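Long-range contacts in NIF3-related protein (Bacillus cereus, PDB 2GX8), which is of unknown function but binds a pair of zinc ions at a dimetal site conserved in the Nif3 family and carries a probable regulatory domain: residues K62-V73 and L84-L95; L46-I57 and A122-A133. One frame throughout, in Å; residues are numbered along the deposited sequence.

Contact 1 of 2, residues K62-V73 and L84-L95; sequences KPVRHVLIALDV and LGANVIIAHHPL. With ZN (zinc ion), chain M; ZN (zinc ion), chain L.
With its CG anti to the backbone N (chi1 170°), Leu71 carries CD1 over one face of the His93 ring, while Asp72, whose CG is anti to its carbonyl carbon (chi1 -59°), swings OD1 to the edge of the same ring. Both lie where a beta-alpha-beta unit delivers its two parallel strands, 66-70 and 88-91, to a dinuclear zinc site. The Leu71 methyl makes a CH-pi contact, CD1 standing 3.8 Å from the His93 centroid, and it also touches the edge of His92. From Asp72, OD1 accepts the N-H of His93 ND1 at 2.6 Å on its syn side, in the ring plane and almost straight (170°), which fixes the ring's rotation. OD2 is held by Thr391 and by Tyr339 of a neighbouring subunit. Alternating backbone bonds such as Ala70 N to Ile90 O (2.8 Å) set the strand register; beyond strand 66-70, Val73 CG2 presses tightly on Ala91 CB at 3.4 Å. At the far end Asn87 ND2 donates to Pro63 O, and Lys62 NZ to Asn87 O from above the carbonyl plane. His92, its ND1 hydrogen-bonded to Ala126 O, binds one zinc through NE2 at 2.2 Å; His93 NE2 binds the other at 2.3 Å.

Contact 2 of 2, residues L46-I57 and A122-A133; sequences LAMEGDKIGLQI and AIYAAHTNVDVA. With ZN (zinc ion), chain M.
Ala122 meets the strand 54-56 edge through its CB, which touches Leu55 CD1, and the two segments then pair as antiparallel strands. Strand 54-56 is outermost in the mixed sheet within this chain, but at Ile57 a strand of a neighbouring subunit pairs in parallel and continues the sheet. At Ile123 the pairing is broken by a classic beta bulge: its carbonyl O accepts from both Gln56 N, at 2.7 Å, and Ile57 N, at 3.3 Å, so two residues of one strand face one of the other. Its N-H returns to Ile57 O, and the CB atoms of Ile57 and Ile123 pack together. Tyr124 lays its ring against the Gly54 backbone, with Gly54 N over one face, while its hydroxyl reaches Glu39. Ala125 closes the hydrogen-bonded pair with Gly54, whose N-H meets Ala125 O.

Beyond the strand, His127 turns its ring toward Asp51, with CG anti to the backbone N (chi1 -167°). ND1 donates to Asp51 OD2 at 2.9 Å on the syn side, the carboxylate being turned 54° from the imidazole plane. Thr128, at the start of helix 128-132, gives Asp51 OD1 its backbone N-H (2.8 Å); OG1 also donates to OD1, though the modelled 2.5 Å is doubtful in detail, and accepts Met48 N at 2.9 Å. Asn129 places its CB beside Ala47 and Leu46. Asp131 binds one zinc ion through OD1, joined there by His92 and Glu360. Val132 CG2 lies by Leu46 O, and Leu46 CD1 touches Ala133 CB. Donation from His127 ND1 and Thr128 N would probably favour the ionised form of Asp51, consistent with a second-shell role beside the helix that presents Asp131 to the metal.

Overall arrangement
From the N terminus, the chain first lays down 46-57, whose strand 54-56 is outermost, within this chain, in the five-stranded mixed sheet. It then runs through 62-73, crosses by helix 75-84 and returns in segment 84-95, where contact 1 closes a short loop as a beta-alpha-beta crossover. Helix 108-118 follows, and the chain returns at 122-133, where contact 2 closes the longer loop; contact 1 is therefore nested inside it. Strand 122-125 lies between 54-56 and 88-91, so backbone pairing such as Ala91 O with Ala126 N, probably a hydrogen bond, ties the two contacts together. Both end at the same zinc ion, bringing the sheet's strand ends and helix 128-132 to the metal site.

Contact 1 of 2, residues K62-V73 and L84-L95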
# COMPACT_ATOMS: atom_id res chain seq x y z
N LYS C 62 30.06 19.92 22.54
CA LYS C 62 30.96 21.05 22.39
C LYS C 62 30.50 22.14 23.36
O LYS C 62 29.33 22.19 23.67
CB LYS C 62 30.90 21.54 20.92
CG LYS C 62 29.49 22.06 20.47
CD LYS C 62 29.32 22.14 18.95
CE LYS C 62 28.16 23.10 18.51
NZ LYS C 62 26.90 22.98 19.31
N PRO C 63 31.41 22.99 23.88
CA PRO C 63 31.01 24.08 24.81
C PRO C 63 29.99 25.06 24.21
O PRO C 63 30.22 25.57 23.11
CB PRO C 63 32.33 24.80 25.10
CG PRO C 63 33.36 23.76 24.90
CD PRO C 63 32.87 22.95 23.71
N VAL C 64 28.90 25.32 24.93
CA VAL C 64 27.82 26.21 24.46
C VAL C 64 27.61 27.40 25.41
O VAL C 64 27.04 27.24 26.49
CB VAL C 64 26.48 25.43 24.29
CG1 VAL C 64 25.37 26.35 23.77
CG2 VAL C 64 26.65 24.23 23.37
N ARG C 65 28.07 28.59 25.02
CA ARG C 65 27.95 29.80 25.85
C ARG C 65 26.64 30.54 25.62
O ARG C 65 26.21 31.30 26.48
CB ARG C 65 29.08 30.79 25.55
CG ARG C 65 30.51 30.28 25.64
CD ARG C 65 31.45 31.36 25.09
NE ARG C 65 32.84 30.95 24.87
CZ ARG C 65 33.79 30.95 25.80
NH1 ARG C 65 33.50 31.32 27.05
NH2 ARG C 65 35.04 30.57 25.50
N HIS C 66 26.03 30.35 24.45
CA HIS C 66 24.80 31.05 24.07
C HIS C 66 23.94 30.16 23.21
O HIS C 66 24.45 29.46 22.35
CB HIS C 66 25.10 32.27 23.21
CG HIS C 66 25.81 33.38 23.92
ND1 HIS C 66 27.18 33.40 24.09
CD2 HIS C 66 25.34 34.52 24.47
CE1 HIS C 66 27.52 34.50 24.74
NE2 HIS C 66 26.42 35.20 24.97
N VAL C 67 22.63 30.23 23.43
CA VAL C 67 21.63 29.45 22.67
C VAL C 67 20.53 30.38 22.14
O VAL C 67 20.18 31.36 22.81
CB VAL C 67 20.97 28.37 23.58
CG1 VAL C 67 20.19 27.37 22.79
CG2 VAL C 67 22.07 27.62 24.41
N LEU C 68 19.98 30.07 20.95
CA LEU C 68 18.91 30.88 20.37
C LEU C 68 17.60 30.09 20.23
O LEU C 68 17.59 28.97 19.68
CB LEU C 68 19.32 31.41 18.99
CG LEU C 68 18.42 32.42 18.27
CD1 LEU C 68 18.37 33.74 19.02
CD2 LEU C 68 18.90 32.65 16.83
N ILE C 69 16.50 30.66 20.72
CA ILE C 69 15.22 30.03 20.54
C ILE C 69 14.58 30.67 19.30
O ILE C 69 14.45 31.90 19.22
CB ILE C 69 14.29 30.20 21.75
CG1 ILE C 69 15.04 29.93 23.06
CG2 ILE C 69 13.13 29.24 21.64
CD1 ILE C 69 15.61 28.53 23.14
N ALA C 70 14.18 29.83 18.34
CA ALA C 70 13.55 30.31 17.11
C ALA C 70 12.26 29.57 16.81
O ALA C 70 12.04 28.49 17.35
CB ALA C 70 14.51 30.14 15.91
N LEU C 71 11.43 30.16 15.95
CA LEU C 71 10.24 29.49 15.46
C LEU C 71 10.65 28.86 14.10
O LEU C 71 10.62 27.64 13.92
CB LEU C 71 9.06 30.47 15.36
CG LEU C 71 7.80 29.97 14.63
CD1 LEU C 71 7.18 28.82 15.38
CD2 LEU C 71 6.76 31.06 14.44
N ASP C 72 11.08 29.70 13.16
CA ASP C 72 11.52 29.28 11.84
C ASP C 72 13.02 29.54 11.72
O ASP C 72 13.47 30.62 12.14
CB ASP C 72 10.81 30.13 10.80
CG ASP C 72 9.32 30.01 10.90
OD1 ASP C 72 8.87 28.85 10.87
OD2 ASP C 72 8.58 31.04 11.01
N VAL C 73 13.78 28.57 11.20
CA VAL C 73 15.19 28.81 10.99
C VAL C 73 15.40 29.33 9.59
O VAL C 73 15.62 28.57 8.67
CB VAL C 73 16.07 27.57 11.21
CG1 VAL C 73 17.53 27.94 11.02
CG2 VAL C 73 15.84 26.97 12.59
N LEU C 84 25.45 36.77 17.90
CA LEU C 84 25.28 36.53 19.33
C LEU C 84 26.32 35.57 19.92
O LEU C 84 26.61 35.63 21.12
CB LEU C 84 23.88 35.99 19.61
CG LEU C 84 22.68 36.91 19.45
CD1 LEU C 84 21.43 36.10 19.49
CD2 LEU C 84 22.68 38.01 20.53
N GLY C 85 26.88 34.71 19.07
CA GLY C 85 27.84 33.69 19.51
C GLY C 85 27.09 32.42 19.92
O GLY C 85 27.55 31.64 20.76
N ALA C 86 25.92 32.20 19.31
CA ALA C 86 25.11 31.05 19.62
C ALA C 86 25.48 29.90 18.70
O ALA C 86 25.39 30.00 17.47
CB ALA C 86 23.62 31.38 19.48
N ASN C 87 25.87 28.78 19.27
CA ASN C 87 26.20 27.65 18.41
C ASN C 87 25.17 26.53 18.49
O ASN C 87 25.47 25.38 18.15
CB ASN C 87 27.63 27.15 18.66
CG ASN C 87 27.87 26.73 20.09
OD1 ASN C 87 27.08 27.02 20.97
ND2 ASN C 87 28.99 26.04 20.32
N VAL C 88 23.97 26.88 18.98
CA VAL C 88 22.83 25.97 19.05
C VAL C 88 21.56 26.77 18.92
O VAL C 88 21.33 27.72 19.71
CB VAL C 88 22.68 25.20 20.39
CG1 VAL C 88 21.39 24.37 20.37
CG2 VAL C 88 23.89 24.27 20.70
N ILE C 89 20.74 26.39 17.95
CA ILE C 89 19.44 27.01 17.78
C ILE C 89 18.33 25.98 18.09
O ILE C 89 18.31 24.87 17.50
CB ILE C 89 19.23 27.55 16.34
CG1 ILE C 89 20.32 28.56 15.96
CG2 ILE C 89 17.88 28.14 16.22
CD1 ILE C 89 20.25 29.12 14.50
N ILE C 90 17.44 26.31 19.02
CA ILE C 90 16.32 25.45 19.30
C ILE C 90 15.16 26.04 18.56
O ILE C 90 14.69 27.14 18.88
CB ILE C 90 16.00 25.34 20.79
CG1 ILE C 90 17.11 24.60 21.49
CG2 ILE C 90 14.70 24.54 21.01
CD1 ILE C 90 16.91 24.54 22.96
N ALA C 91 14.69 25.31 17.56
CA ALA C 91 13.61 25.78 16.70
C ALA C 91 12.38 24.92 16.82
O ALA C 91 12.50 23.71 16.98
CB ALA C 91 14.07 25.76 15.27
N HIS C 92 11.21 25.55 16.65
CA HIS C 92 9.94 24.90 16.76
C HIS C 92 9.59 24.15 15.51
O HIS C 92 9.10 23.02 15.58
CB HIS C 92 8.87 25.94 17.06
CG HIS C 92 7.51 25.37 17.27
ND1 HIS C 92 7.28 24.30 18.12
CD2 HIS C 92 6.29 25.75 16.81
CE1 HIS C 92 5.99 24.03 18.13
NE2 HIS C 92 5.37 24.90 17.36
N HIS C 93 9.77 24.80 14.35
CA HIS C 93 9.52 24.13 13.08
C HIS C 93 10.83 23.55 12.61
O HIS C 93 11.82 24.28 12.52
CB HIS C 93 9.00 25.07 12.01
CG HIS C 93 7.71 25.70 12.35
ND1 HIS C 93 7.41 27.00 12.00
CD2 HIS C 93 6.63 25.23 13.02
CE1 HIS C 93 6.18 27.28 12.39
NE2 HIS C 93 5.70 26.24 13.03
N PRO C 94 10.86 22.25 12.32
CA PRO C 94 12.06 21.56 11.87
C PRO C 94 12.64 22.23 10.62
O PRO C 94 11.91 22.56 9.74
CB PRO C 94 11.54 20.16 11.48
CG PRO C 94 10.26 19.99 12.18
CD PRO C 94 9.69 21.35 12.42
N LEU C 95 13.95 22.42 10.57
CA LEU C 95 14.60 22.93 9.35
C LEU C 95 14.58 21.84 8.26
O LEU C 95 14.34 22.12 7.10
CB LEU C 95 16.02 23.41 9.64
CG LEU C 95 16.96 23.78 8.48
CD1 LEU C 95 16.52 25.00 7.68
CD2 LEU C 95 18.35 24.02 9.08
ZN ZN M . 3.39 24.26 16.54
ZN ZN L . 3.69 25.26 13.38
O HOH W 1 12.58 25.81 10.29

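Contact 2 of 2, residues L46-I57 and A122-A133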
# COMPACT_ATOMS: atom_id res chain seq x y z
N LEU C 46 6.15 12.92 23.64
CA LEU C 46 4.99 13.79 23.46
C LEU C 46 4.75 14.13 21.98
O LEU C 46 3.61 14.42 21.58
CB LEU C 46 5.15 15.09 24.26
CG LEU C 46 5.20 14.96 25.77
CD1 LEU C 46 5.18 16.32 26.40
CD2 LEU C 46 4.03 14.16 26.24
N ALA C 47 5.84 14.10 21.20
CA ALA C 47 5.80 14.33 19.75
C ALA C 47 4.84 13.36 19.05
O ALA C 47 4.69 12.20 19.46
CB ALA C 47 7.21 14.23 19.14
N MET C 48 4.19 13.83 17.99
CA MET C 48 3.21 13.01 17.30
C MET C 48 3.79 12.11 16.22
O MET C 48 4.90 12.33 15.73
CB MET C 48 2.13 13.90 16.69
CG MET C 48 1.42 14.75 17.70
SD MET C 48 0.10 15.60 16.87
CE MET C 48 -0.97 14.21 16.41
N GLU C 49 3.00 11.09 15.87
CA GLU C 49 3.31 10.10 14.83
C GLU C 49 3.89 10.77 13.57
O GLU C 49 3.28 11.68 12.99
CB GLU C 49 2.04 9.27 14.53
CG GLU C 49 2.09 8.39 13.27
CD GLU C 49 3.13 7.29 13.34
OE1 GLU C 49 3.30 6.68 14.42
OE2 GLU C 49 3.77 7.01 12.29
N GLY C 50 5.09 10.35 13.18
CA GLY C 50 5.73 10.90 11.98
C GLY C 50 6.34 12.30 12.06
O GLY C 50 6.77 12.84 11.03
N ASP C 51 6.38 12.87 13.27
CA ASP C 51 6.99 14.20 13.48
C ASP C 51 8.52 14.04 13.38
O ASP C 51 9.06 12.93 13.61
CB ASP C 51 6.56 14.84 14.82
CG ASP C 51 6.80 16.38 14.89
OD1 ASP C 51 6.93 16.91 16.02
OD2 ASP C 51 6.88 17.06 13.85
N LYS C 52 9.19 15.13 13.02
CA LYS C 52 10.63 15.17 12.81
C LYS C 52 11.28 16.09 13.85
O LYS C 52 11.33 17.30 13.66
CB LYS C 52 10.91 15.70 11.39
CG LYS C 52 10.10 15.04 10.25
CD LYS C 52 10.68 13.73 9.70
CE LYS C 52 10.58 12.50 10.65
NZ LYS C 52 11.35 11.30 10.14
N ILE C 53 11.79 15.53 14.95
CA ILE C 53 12.42 16.35 16.00
C ILE C 53 13.81 15.85 16.47
O ILE C 53 14.26 14.79 16.05
CB ILE C 53 11.47 16.52 17.21
CG1 ILE C 53 11.37 15.22 18.02
CG2 ILE C 53 10.08 17.02 16.76
CD1 ILE C 53 10.62 15.42 19.28
N GLY C 54 14.47 16.64 17.32
CA GLY C 54 15.81 16.31 17.80
C GLY C 54 16.95 17.04 17.07
O GLY C 54 16.73 18.04 16.41
N LEU C 55 18.18 16.57 17.22
CA LEU C 55 19.30 17.19 16.54
C LEU C 55 19.15 16.96 15.05
O LEU C 55 19.02 15.81 14.61
CB LEU C 55 20.66 16.65 17.04
CG LEU C 55 21.93 17.31 16.46
CD1 LEU C 55 22.05 18.80 16.88
CD2 LEU C 55 23.21 16.54 16.87
N GLN C 56 19.16 18.03 14.28
CA GLN C 56 19.02 17.88 12.84
C GLN C 56 20.31 18.21 12.11
O GLN C 56 20.65 17.58 11.10
CB GLN C 56 17.87 18.74 12.32
CG GLN C 56 16.50 18.27 12.81
CD GLN C 56 15.40 18.72 11.92
OE1 GLN C 56 15.28 19.91 11.61
NE2 GLN C 56 14.55 17.78 11.51
N ILE C 57 21.05 19.19 12.62
CA ILE C 57 22.29 19.59 11.97
C ILE C 57 23.35 19.87 12.99
O ILE C 57 23.11 20.62 13.93
CB ILE C 57 22.03 20.80 11.02
CG1 ILE C 57 21.51 20.27 9.70
CG2 ILE C 57 23.27 21.59 10.70
CD1 ILE C 57 20.95 21.33 8.83
N ALA C 122 24.58 24.18 15.61
CA ALA C 122 23.74 23.03 15.78
C ALA C 122 22.29 23.47 15.67
O ALA C 122 21.92 24.55 16.15
CB ALA C 122 24.00 22.39 17.12
N ILE C 123 21.47 22.66 15.01
CA ILE C 123 20.06 22.96 14.81
C ILE C 123 19.28 21.81 15.45
O ILE C 123 19.42 20.65 15.07
CB ILE C 123 19.73 23.09 13.32
CG1 ILE C 123 20.54 24.21 12.66
CG2 ILE C 123 18.20 23.32 13.10
CD1 ILE C 123 20.27 25.57 13.26
N TYR C 124 18.45 22.15 16.43
CA TYR C 124 17.67 21.17 17.14
C TYR C 124 16.18 21.45 16.93
O TYR C 124 15.73 22.60 17.10
CB TYR C 124 18.06 21.20 18.63
CG TYR C 124 17.26 20.29 19.53
CD1 TYR C 124 16.05 20.72 20.09
CD2 TYR C 124 17.72 19.02 19.85
CE1 TYR C 124 15.31 19.92 20.92
CE2 TYR C 124 16.97 18.19 20.70
CZ TYR C 124 15.77 18.67 21.22
OH TYR C 124 15.00 17.90 22.05
N ALA C 125 15.40 20.44 16.56
CA ALA C 125 13.97 20.71 16.36
C ALA C 125 13.10 20.24 17.52
O ALA C 125 13.25 19.13 18.01
CB ALA C 125 13.48 20.09 15.08
N ALA C 126 12.21 21.12 17.96
CA ALA C 126 11.26 20.79 19.01
C ALA C 126 9.89 21.12 18.47
O ALA C 126 9.36 22.20 18.73
CB ALA C 126 11.54 21.62 20.19
N HIS C 127 9.30 20.21 17.69
CA HIS C 127 8.04 20.52 17.04
C HIS C 127 6.78 20.17 17.83
O HIS C 127 6.44 20.91 18.75
CB HIS C 127 8.04 20.03 15.57
CG HIS C 127 6.91 20.57 14.75
ND1 HIS C 127 6.34 19.86 13.71
CD2 HIS C 127 6.21 21.73 14.84
CE1 HIS C 127 5.34 20.57 13.18
NE2 HIS C 127 5.24 21.70 13.86
N THR C 128 6.10 19.07 17.52
CA THR C 128 4.85 18.78 18.22
C THR C 128 4.98 18.58 19.72
O THR C 128 4.01 18.76 20.45
CB THR C 128 4.03 17.64 17.61
OG1 THR C 128 4.89 16.53 17.39
CG2 THR C 128 3.38 18.09 16.28
N ASN C 129 6.16 18.20 20.18
CA ASN C 129 6.34 18.08 21.63
C ASN C 129 6.15 19.43 22.39
O ASN C 129 5.80 19.43 23.56
CB ASN C 129 7.67 17.36 22.00
CG ASN C 129 8.92 18.02 21.37
OD1 ASN C 129 9.93 18.19 22.05
ND2 ASN C 129 8.85 18.39 20.09
N VAL C 130 6.37 20.56 21.71
CA VAL C 130 6.20 21.90 22.30
C VAL C 130 4.71 22.36 22.16
O VAL C 130 4.23 23.22 22.89
CB VAL C 130 7.24 22.92 21.72
CG1 VAL C 130 7.01 24.34 22.23
CG2 VAL C 130 8.65 22.48 22.07
N ASP C 131 4.00 21.74 21.22
CA ASP C 131 2.58 22.00 20.99
C ASP C 131 1.74 21.31 22.05
O ASP C 131 0.76 21.87 22.56
CB ASP C 131 2.18 21.43 19.63
CG ASP C 131 2.72 22.24 18.48
OD1 ASP C 131 2.21 23.35 18.26
OD2 ASP C 131 3.62 21.74 17.74
N VAL C 132 2.15 20.08 22.37
CA VAL C 132 1.48 19.17 23.31
C VAL C 132 1.77 19.44 24.79
O VAL C 132 0.88 19.37 25.62
CB VAL C 132 1.91 17.70 23.00
CG1 VAL C 132 1.26 16.71 23.96
CG2 VAL C 132 1.60 17.32 21.56
N ALA C 133 3.02 19.76 25.11
CA ALA C 133 3.43 19.93 26.51
C ALA C 133 2.84 21.12 27.27
O ALA C 133 2.61 22.17 26.68
CB ALA C 133 4.95 19.98 26.61
ZN ZN M . 3.39 24.26 16.54